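Long-range contacts in protein P47 (Clostridium botulinum, PDB 6EKT), which may belong to a progenitor toxin complex that shields botulinum neurotoxin in the host gut, and resembles the tubular lipid-binding (TULIP) superfamily in structure: residues 108-113 / 138-143; 129-134 / 164-169; 287-292 / 301-306. One frame throughout, in Å; residues are numbered along the deposited sequence.

From the N terminus, the chain first enters contact 1 with 108-113, runs on to 129-134 of contact 2, returns to contact 1 with 138-143 and reaches the second half of contact 2 at 164-169. The two therefore cross. Contact 1 closes the hairpin of strands 108-118 and 124-141; contact 2 closes the longer excursion that brings helix 152-168 against the second of these strands. They touch directly, for instance where K112 O faces N130 N at 2.7 Å, a probable hydrogen bond. Contact 3 follows in series beyond the chain's centre, closing a short loop between strands 279-288 and 297-311 of another sheet, its centre about 63 Å from that of contact 1.

Contact 1: residues 108-113 / 138-143; sequences VLEIKL and DIKIIV
V108 meets two residues at once, I142 and V143, in a classic beta bulge. Its O accepts from I142 N at 2.8 Å and from V143 N at 3.1 Å, the latter in plane on a lone pair. The extra residue, I142, is the bump, its side chain pointing toward strand 108-113. I142 CG1 and CD1 fill the hollow between V108 and the E110 side chain, each 3.8 Å from E110 CG, and V108 CG1 rests on I142 CB at 3.9 Å. V143 lies beside V108, pointing the same way. Beyond the bulge, antiparallel pairs E110/K140 and I111/I139 keep a regular ladder. L109, I111, I139 and I141 form the opposite face, where L109 CD2 touches I141 CG1 at 3.8 Å; L109 and I139 also pack on F166 of helix 152-168. At the far end K112's bent chain passes the D138 carboxylate, CD 3.4 Å from D138 OD1, while NZ stays beyond salt-bridge range and bonds to N80 OD1. K140 NZ, in cation-pi contact with F81, reaches E110 OE2 at 2.8 Å from above the carboxylate plane. R83 forms a salt bridge with E110 OE1; a cation at each oxygen probably favours the ionised form of this buried carboxylate.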
loop_
_atom_site.group_PDB
_atom_site.type_symbol
_atom_site.label_atom_id
_atom_site.label_comp_id
_atom_site.label_asym_id
_atom_site.label_seq_id
_atom_site.Cartn_x
_atom_site.Cartn_y
_atom_site.Cartn_z
ATOM N N VAL A 108 -3.857 30.814 -8.184
ATOM C CA VAL A 108 -3.784 29.363 -8.252
ATOM C C VAL A 108 -2.427 29.016 -8.846
ATOM O O VAL A 108 -2.103 29.414 -9.981
ATOM C CB VAL A 108 -4.928 28.759 -9.105
ATOM C CG1 VAL A 108 -4.855 27.234 -9.108
ATOM C CG2 VAL A 108 -6.280 29.234 -8.594
ATOM N N LEU A 109 -1.634 28.300 -8.055
ATOM C CA LEU A 109 -0.334 27.853 -8.471
ATOM C C LEU A 109 -0.302 26.331 -8.571
ATOM O O LEU A 109 -1.194 25.631 -8.056
ATOM C CB LEU A 109 0.740 28.324 -7.479
ATOM C CG LEU A 109 0.721 29.800 -7.059
ATOM C CD1 LEU A 109 1.699 30.083 -5.927
ATOM C CD2 LEU A 109 1.018 30.687 -8.251
ATOM N N GLU A 110 0.726 25.835 -9.246
ATOM C CA GLU A 110 1.115 24.444 -9.131
ATOM C C GLU A 110 2.548 24.390 -8.652
ATOM O O GLU A 110 3.422 25.043 -9.220
ATOM C CB GLU A 110 0.935 23.695 -10.454
ATOM C CG GLU A 110 -0.476 23.184 -10.626
ATOM C CD GLU A 110 -0.679 22.335 -11.868
ATOM O OE1 GLU A 110 -1.835 22.241 -12.303
ATOM O OE2 GLU A 110 0.294 21.749 -12.407
ATOM N N ILE A 111 2.793 23.617 -7.589
ATOM C CA ILE A 111 4.137 23.530 -7.029
ATOM C C ILE A 111 4.524 22.064 -6.964
ATOM O O ILE A 111 3.734 21.230 -6.506
ATOM C CB ILE A 111 4.266 24.222 -5.643
ATOM C CG1 ILE A 111 3.796 25.701 -5.719
ATOM C CG2 ILE A 111 5.706 24.131 -5.130
ATOM C CD1 ILE A 111 3.912 26.511 -4.432
ATOM N N LYS A 112 5.736 21.775 -7.423
ATOM C CA LYS A 112 6.285 20.421 -7.399
ATOM C C LYS A 112 6.521 19.954 -5.957
ATOM O O LYS A 112 6.862 20.761 -5.090
ATOM C CB LYS A 112 7.594 20.391 -8.181
ATOM C CG LYS A 112 8.098 18.988 -8.488
ATOM C CD LYS A 112 9.377 18.989 -9.300
ATOM C CE LYS A 112 9.160 19.326 -10.773
ATOM N NZ LYS A 112 8.291 18.335 -11.443
ATOM N N LEU A 113 6.302 18.660 -5.715
ATOM C CA LEU A 113 6.758 18.008 -4.484
ATOM C C LEU A 113 7.965 17.156 -4.826
ATOM O O LEU A 113 8.040 16.590 -5.922
ATOM C CB LEU A 113 5.651 17.161 -3.839
ATOM C CG LEU A 113 4.260 17.771 -3.555
ATOM C CD1 LEU A 113 3.403 16.881 -2.668
ATOM C CD2 LEU A 113 4.317 19.154 -2.924
ATOM N N ASP A 138 9.189 24.621 -11.360
ATOM C CA ASP A 138 8.711 23.933 -10.157
ATOM C C ASP A 138 7.581 24.692 -9.516
ATOM O O ASP A 138 6.802 24.101 -8.775
ATOM C CB ASP A 138 9.839 23.687 -9.171
ATOM C CG ASP A 138 10.756 22.551 -9.608
ATOM O OD1 ASP A 138 10.482 21.904 -10.639
ATOM O OD2 ASP A 138 11.760 22.311 -8.908
ATOM N N ILE A 139 7.505 25.993 -9.816
ATOM C CA ILE A 139 6.330 26.815 -9.549
ATOM C C ILE A 139 5.763 27.267 -10.886
ATOM O O ILE A 139 6.489 27.847 -11.696
ATOM C CB ILE A 139 6.644 28.076 -8.712
ATOM C CG1 ILE A 139 7.323 27.703 -7.390
ATOM C CG2 ILE A 139 5.366 28.888 -8.454
ATOM C CD1 ILE A 139 8.045 28.868 -6.733
ATOM N N LYS A 140 4.472 27.002 -11.077
ATOM C CA LYS A 140 3.713 27.451 -12.238
ATOM C C LYS A 140 2.565 28.296 -11.755
ATOM O O LYS A 140 1.940 27.979 -10.739
ATOM C CB LYS A 140 3.154 26.284 -13.055
ATOM C CG LYS A 140 4.200 25.310 -13.588
ATOM C CD LYS A 140 3.569 24.263 -14.502
ATOM C CE LYS A 140 2.759 23.256 -13.709
ATOM N NZ LYS A 140 2.000 22.287 -14.559
ATOM N N ILE A 141 2.299 29.385 -12.478
ATOM C CA ILE A 141 1.106 30.179 -12.248
ATOM C C ILE A 141 -0.008 29.658 -13.149
ATOM O O ILE A 141 0.088 29.711 -14.381
ATOM C CB ILE A 141 1.370 31.696 -12.457
ATOM C CG1 ILE A 141 2.460 32.156 -11.473
ATOM C CG2 ILE A 141 0.074 32.496 -12.301
ATOM C CD1 ILE A 141 3.017 33.544 -11.728
ATOM N N ILE A 142 -1.055 29.141 -12.518
ATOM C CA ILE A 142 -2.236 28.653 -13.222
ATOM C C ILE A 142 -3.179 29.821 -13.504
ATOM O O ILE A 142 -3.510 30.055 -14.663
ATOM C CB ILE A 142 -2.919 27.479 -12.460
ATOM C CG1 ILE A 142 -1.903 26.372 -12.141
ATOM C CG2 ILE A 142 -4.109 26.910 -13.236
ATOM C CD1 ILE A 142 -1.113 25.822 -13.332
ATOM N N VAL A 143 -3.582 30.547 -12.455
ATOM C CA VAL A 143 -4.448 31.736 -12.548
ATOM C C VAL A 143 -3.879 32.805 -11.618
ATOM O O VAL A 143 -3.639 32.552 -10.435
ATOM C CB VAL A 143 -5.924 31.445 -12.138
ATOM C CG1 VAL A 143 -6.815 32.653 -12.411
ATOM C CG2 VAL A 143 -6.484 30.226 -12.865
#

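Contact 2: residues 129-134 / 164-169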
loop_
_atom_site.group_PDB
_atom_site.type_symbol
_atom_site.label_atom_id
_atom_site.label_comp_id
_atom_site.label_asym_id
_atom_site.label_seq_id
_atom_site.Cartn_x
_atom_site.Cartn_y
_atom_site.Cartn_z
ATOM N N PHE A 129 7.153 20.597 -0.529
ATOM C CA PHE A 129 7.200 21.529 -1.666
ATOM C C PHE A 129 8.626 21.741 -2.166
ATOM O O PHE A 129 9.561 21.893 -1.370
ATOM C CB PHE A 129 6.651 22.897 -1.267
ATOM C CG PHE A 129 5.151 22.976 -1.204
ATOM C CD1 PHE A 129 4.366 22.709 -2.328
ATOM C CD2 PHE A 129 4.523 23.360 -0.029
ATOM C CE1 PHE A 129 2.978 22.802 -2.269
ATOM C CE2 PHE A 129 3.137 23.470 0.033
ATOM C CZ PHE A 129 2.370 23.201 -1.095
ATOM N N ASN A 130 8.776 21.771 -3.485
ATOM C CA ASN A 130 10.024 22.164 -4.113
ATOM C C ASN A 130 9.755 23.355 -5.034
ATOM O O ASN A 130 9.111 23.214 -6.077
ATOM C CB ASN A 130 10.632 20.998 -4.896
ATOM C CG ASN A 130 12.019 21.298 -5.414
ATOM O OD1 ASN A 130 12.556 22.397 -5.230
ATOM N ND2 ASN A 130 12.600 20.331 -6.096
ATOM N N PHE A 131 10.247 24.517 -4.614
ATOM C CA PHE A 131 10.020 25.775 -5.317
ATOM C C PHE A 131 10.943 25.912 -6.531
ATOM O O PHE A 131 10.719 26.782 -7.385
ATOM C CB PHE A 131 10.237 26.964 -4.366
ATOM C CG PHE A 131 9.109 27.220 -3.386
ATOM C CD1 PHE A 131 8.101 26.282 -3.137
ATOM C CD2 PHE A 131 9.095 28.408 -2.652
ATOM C CE1 PHE A 131 7.103 26.529 -2.194
ATOM C CE2 PHE A 131 8.099 28.665 -1.712
ATOM C CZ PHE A 131 7.098 27.725 -1.485
ATOM N N GLY A 132 11.994 25.087 -6.585
ATOM C CA GLY A 132 12.947 25.082 -7.701
ATOM C C GLY A 132 13.721 26.377 -7.808
ATOM O O GLY A 132 14.180 26.925 -6.792
ATOM N N SER A 133 13.858 26.871 -9.036
ATOM C CA SER A 133 14.598 28.107 -9.296
ATOM C C SER A 133 13.990 28.794 -10.513
ATOM O O SER A 133 13.062 28.265 -11.121
ATOM C CB SER A 133 16.093 27.819 -9.500
ATOM O OG SER A 133 16.333 27.157 -10.730
ATOM N N GLU A 134 14.500 29.974 -10.871
ATOM C CA GLU A 134 14.000 30.689 -12.050
ATOM C C GLU A 134 14.245 29.927 -13.352
ATOM O O GLU A 134 13.551 30.156 -14.335
ATOM C CB GLU A 134 14.583 32.101 -12.121
ATOM C CG GLU A 134 13.933 33.060 -11.126
ATOM C CD GLU A 134 14.948 33.828 -10.287
ATOM O OE1 GLU A 134 15.791 34.537 -10.888
ATOM O OE2 GLU A 134 14.895 33.737 -9.028
ATOM N N ASN A 164 9.327 35.749 -7.906
ATOM C CA ASN A 164 10.469 36.316 -7.193
ATOM C C ASN A 164 10.305 36.083 -5.707
ATOM O O ASN A 164 11.226 35.578 -5.055
ATOM C CB ASN A 164 10.594 37.822 -7.427
ATOM C CG ASN A 164 11.357 38.177 -8.684
ATOM O OD1 ASN A 164 11.023 39.155 -9.336
ATOM N ND2 ASN A 164 12.393 37.413 -9.014
ATOM N N ALA A 165 9.124 36.438 -5.194
ATOM C CA ALA A 165 8.840 36.347 -3.773
ATOM C C ALA A 165 8.833 34.886 -3.264
ATOM O O ALA A 165 9.418 34.586 -2.212
ATOM C CB ALA A 165 7.541 37.071 -3.439
ATOM N N PHE A 166 8.225 33.978 -4.024
ATOM C CA PHE A 166 8.222 32.558 -3.626
ATOM C C PHE A 166 9.630 31.983 -3.530
ATOM O O PHE A 166 10.010 31.461 -2.478
ATOM C CB PHE A 166 7.316 31.707 -4.537
ATOM C CG PHE A 166 5.876 31.685 -4.101
ATOM C CD1 PHE A 166 5.121 32.860 -4.053
ATOM C CD2 PHE A 166 5.265 30.485 -3.728
ATOM C CE1 PHE A 166 3.791 32.847 -3.637
ATOM C CE2 PHE A 166 3.941 30.463 -3.300
ATOM C CZ PHE A 166 3.201 31.642 -3.264
ATOM N N ILE A 167 10.413 32.123 -4.599
ATOM C CA ILE A 167 11.773 31.574 -4.628
ATOM C C ILE A 167 12.634 32.189 -3.515
ATOM O O ILE A 167 13.305 31.450 -2.779
ATOM C CB ILE A 167 12.433 31.652 -6.024
ATOM C CG1 ILE A 167 11.744 30.663 -6.977
ATOM C CG2 ILE A 167 13.935 31.359 -5.953
ATOM C CD1 ILE A 167 11.870 31.015 -8.444
ATOM N N GLN A 168 12.570 33.509 -3.346
ATOM C CA GLN A 168 13.376 34.147 -2.307
ATOM C C GLN A 168 12.978 33.734 -0.876
ATOM O O GLN A 168 13.818 33.753 0.019
ATOM C CB GLN A 168 13.414 35.672 -2.473
ATOM C CG GLN A 168 14.588 36.320 -1.752
ATOM C CD GLN A 168 14.369 37.788 -1.537
ATOM O OE1 GLN A 168 13.586 38.186 -0.678
ATOM N NE2 GLN A 168 15.055 38.609 -2.319
ATOM N N ASN A 169 11.724 33.330 -0.678
ATOM C CA ASN A 169 11.205 32.965 0.647
ATOM C C ASN A 169 11.016 31.454 0.836
ATOM O O ASN A 169 10.286 31.014 1.733
ATOM C CB ASN A 169 9.880 33.669 0.898
ATOM C CG ASN A 169 10.044 35.137 1.186
ATOM O OD1 ASN A 169 10.283 35.533 2.327
ATOM N ND2 ASN A 169 9.904 35.961 0.154
#
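F131 CG and I167 CG1 both lie beside the backbone N of their residue (chi1 -77° and -70°), and this aims the phenyl ring at the last turn of helix 152-168 and sends I167 CD1 toward the loop at S133 and E134. The F131 ring presents its edge to the helix: F166 O lies near the ring plane, 3.2 Å from F131 CD2. Beside it the two phenyl rings lean obliquely on each other, F131 CE2 at 3.9 Å from F166 CD2, with planes at 39°. I167 CD1 fits against the loop backbone, 3.7 Å from both S133 C and E134 N, and E134 CG crosses the same methyl. Upstream, N130 OD1 accepts from G132 N at 3.1 Å, an Asx turn at the point where strand 124-141 is interrupted and the chain swings past the helix. I139, from the resumed strand, touches F131 and I167, and F53 meets F166 edge-to-face; the buried apolar part of the seam thus centres on F131 and F166, with I167 and E134 at its outer margin. Between the two segments the contact rests on apolar packing and on the slightly positive C-H edge of F131 turned to a carbonyl oxygen near the helix C terminus, probably a weak attraction.

Contact 3: residues 287-292 / 301-306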
loop_
_atom_site.group_PDB
_atom_site.type_symbol
_atom_site.label_atom_id
_atom_site.label_comp_id
_atom_site.label_asym_id
_atom_site.label_seq_id
_atom_site.Cartn_x
_atom_site.Cartn_y
_atom_site.Cartn_z
ATOM N N LEU A 287 5.795 -32.857 3.361
ATOM C CA LEU A 287 5.148 -32.297 4.514
ATOM C C LEU A 287 4.682 -33.436 5.386
ATOM O O LEU A 287 3.823 -34.226 4.988
ATOM C CB LEU A 287 3.990 -31.398 4.077
ATOM C CG LEU A 287 4.280 -30.355 2.980
ATOM C CD1 LEU A 287 3.002 -29.561 2.727
ATOM C CD2 LEU A 287 5.416 -29.417 3.387
ATOM N N ASN A 288 5.294 -33.529 6.565
ATOM C CA ASN A 288 5.047 -34.624 7.503
ATOM C C ASN A 288 3.945 -34.205 8.463
ATOM O O ASN A 288 4.211 -33.479 9.432
ATOM C CB ASN A 288 6.326 -34.920 8.290
ATOM C CG ASN A 288 7.406 -35.512 7.424
ATOM O OD1 ASN A 288 7.282 -36.643 6.974
ATOM N ND2 ASN A 288 8.472 -34.746 7.175
ATOM N N TRP A 289 2.714 -34.621 8.165
ATOM C CA TRP A 289 1.552 -34.320 9.016
ATOM C C TRP A 289 1.743 -34.850 10.445
ATOM O O TRP A 289 2.528 -35.781 10.667
ATOM C CB TRP A 289 0.273 -34.916 8.407
ATOM C CG TRP A 289 -0.962 -34.157 8.762
ATOM C CD1 TRP A 289 -1.948 -34.543 9.600
ATOM C CD2 TRP A 289 -1.315 -32.844 8.293
ATOM N NE1 TRP A 289 -2.912 -33.549 9.693
ATOM C CE2 TRP A 289 -2.552 -32.509 8.884
ATOM C CE3 TRP A 289 -0.711 -31.934 7.409
ATOM C CZ2 TRP A 289 -3.200 -31.291 8.640
ATOM C CZ3 TRP A 289 -1.352 -30.711 7.157
ATOM C CH2 TRP A 289 -2.592 -30.404 7.777
ATOM N N TYR A 290 1.038 -34.249 11.405
ATOM C CA TYR A 290 1.020 -34.765 12.768
ATOM C C TYR A 290 0.285 -36.115 12.851
ATOM O O TYR A 290 -0.479 -36.480 11.959
ATOM C CB TYR A 290 0.448 -33.750 13.758
ATOM C CG TYR A 290 -0.911 -33.187 13.402
ATOM C CD1 TYR A 290 -2.092 -33.801 13.843
ATOM C CD2 TYR A 290 -1.023 -32.014 12.652
ATOM C CE1 TYR A 290 -3.345 -33.259 13.539
ATOM C CE2 TYR A 290 -2.265 -31.482 12.335
ATOM C CZ TYR A 290 -3.422 -32.102 12.788
ATOM O OH TYR A 290 -4.650 -31.548 12.459
ATOM N N GLY A 291 0.555 -36.859 13.910
ATOM C CA GLY A 291 -0.055 -38.173 14.100
ATOM C C GLY A 291 -1.543 -38.036 14.331
ATOM O O GLY A 291 -1.974 -37.207 15.123
ATOM N N LEU A 292 -2.315 -38.842 13.612
ATOM C CA LEU A 292 -3.774 -38.923 13.782
ATOM C C LEU A 292 -4.201 -40.269 14.330
ATOM O O LEU A 292 -3.863 -41.322 13.756
ATOM C CB LEU A 292 -4.470 -38.734 12.431
ATOM C CG LEU A 292 -4.342 -37.410 11.744
ATOM C CD1 LEU A 292 -4.959 -37.592 10.361
ATOM C CD2 LEU A 292 -5.103 -36.373 12.563
ATOM N N PRO A 301 -0.032 -38.992 7.819
ATOM C CA PRO A 301 -0.130 -38.603 6.412
ATOM C C PRO A 301 1.091 -37.799 5.942
ATOM O O PRO A 301 1.754 -37.094 6.743
ATOM C CB PRO A 301 -1.380 -37.715 6.369
ATOM C CG PRO A 301 -2.159 -38.066 7.591
ATOM C CD PRO A 301 -1.213 -38.593 8.611
ATOM N N LYS A 302 1.382 -37.923 4.655
ATOM C CA LYS A 302 2.473 -37.194 4.021
ATOM C C LYS A 302 1.875 -36.397 2.861
ATOM O O LYS A 302 1.042 -36.927 2.116
ATOM C CB LYS A 302 3.551 -38.164 3.502
ATOM C CG LYS A 302 4.023 -39.218 4.506
ATOM C CD LYS A 302 4.737 -38.582 5.698
ATOM C CE LYS A 302 5.112 -39.657 6.701
ATOM N NZ LYS A 302 5.719 -38.950 7.866
ATOM N N ILE A 303 2.255 -35.124 2.720
ATOM C CA ILE A 303 1.812 -34.351 1.571
ATOM C C ILE A 303 3.056 -34.132 0.726
ATOM O O ILE A 303 4.052 -33.565 1.213
ATOM C CB ILE A 303 1.163 -32.995 1.979
ATOM C CG1 ILE A 303 -0.097 -33.227 2.837
ATOM C CG2 ILE A 303 0.807 -32.148 0.739
ATOM C CD1 ILE A 303 -0.656 -31.949 3.475
ATOM N N ASN A 304 3.008 -34.607 -0.520
ATOM C CA ASN A 304 4.168 -34.523 -1.394
ATOM C C ASN A 304 4.156 -33.322 -2.333
ATOM O O ASN A 304 5.217 -32.864 -2.723
ATOM C CB ASN A 304 4.361 -35.818 -2.172
ATOM C CG ASN A 304 4.579 -37.006 -1.249
ATOM O OD1 ASN A 304 5.428 -36.959 -0.353
ATOM N ND2 ASN A 304 3.784 -38.050 -1.432
ATOM N N ASN A 305 2.968 -32.837 -2.687
ATOM C CA ASN A 305 2.838 -31.670 -3.587
ATOM C C ASN A 305 1.777 -30.770 -3.006
ATOM O O ASN A 305 0.697 -31.235 -2.642
ATOM C CB ASN A 305 2.424 -32.078 -5.010
ATOM C CG ASN A 305 3.329 -33.121 -5.603
ATOM O OD1 ASN A 305 2.954 -34.288 -5.680
ATOM N ND2 ASN A 305 4.531 -32.724 -6.012
ATOM N N PHE A 306 2.086 -29.482 -2.946
ATOM C CA PHE A 306 1.233 -28.497 -2.352
ATOM C C PHE A 306 1.392 -27.243 -3.199
ATOM O O PHE A 306 2.515 -26.844 -3.484
ATOM C CB PHE A 306 1.710 -28.217 -0.912
ATOM C CG PHE A 306 0.835 -27.265 -0.145
ATOM C CD1 PHE A 306 1.073 -25.882 -0.171
ATOM C CD2 PHE A 306 -0.198 -27.750 0.669
ATOM C CE1 PHE A 306 0.277 -25.013 0.570
ATOM C CE2 PHE A 306 -1.002 -26.880 1.407
ATOM C CZ PHE A 306 -0.753 -25.505 1.357
HETATM O O HOH W 1 3.466 -37.603 8.888
#
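L287 and I303 form the tight end of this contact. They are an antiparallel hydrogen-bonded pair. L287 N donates to I303 O at 2.9 Å. In return, I303 N donates to L287 O, also at 2.9 Å. The two side chains pack with L287 CB 3.9 Å from I303 CB. The CD1 methyl of L287 reaches on toward F306 CB, while I303 CD1 turns the other way to W289, 3.9 Å from W289 CE3. With CG swung away from the backbone N (chi1 -152°), W289 keeps its CB against P301 CB and carries the indole past the proline ring. L292 CD1 also meets P301 CG, the two side chains crossing at about a right angle. W289 NE1 bonds to S390, and Y290 CE2 lies above one face of the indole, offset toward its rim. The pairing belongs to the antiparallel sheet in which strand 279-288 ends at N288 and, after a short detour, strand 292-294 joins the same neighbour, 297-311. W289, Y290, L292 and P301 all touch helix 374-394, consistent with a TULIP-like sheet wrapped around a long helix. On the other face the packing gives way to polar atoms and water. N288 and K302, a non-hydrogen-bonded pair and partly exposed, meet through N288 OD1 and the end of the lysine chain: K302, bent at chi2 (-65°), brings NZ to N288 OD1 at 2.9 Å. Water 1 accepts from the same NZ and donates to W289 O at 2.7 Å and to P301 O at 2.8 Å, bridging the two segments beyond the last strand pair. P301 O takes W289 N as well, at 3.0 Å, through a bent bond (139° at the hydrogen) tilted from the carbonyl plane.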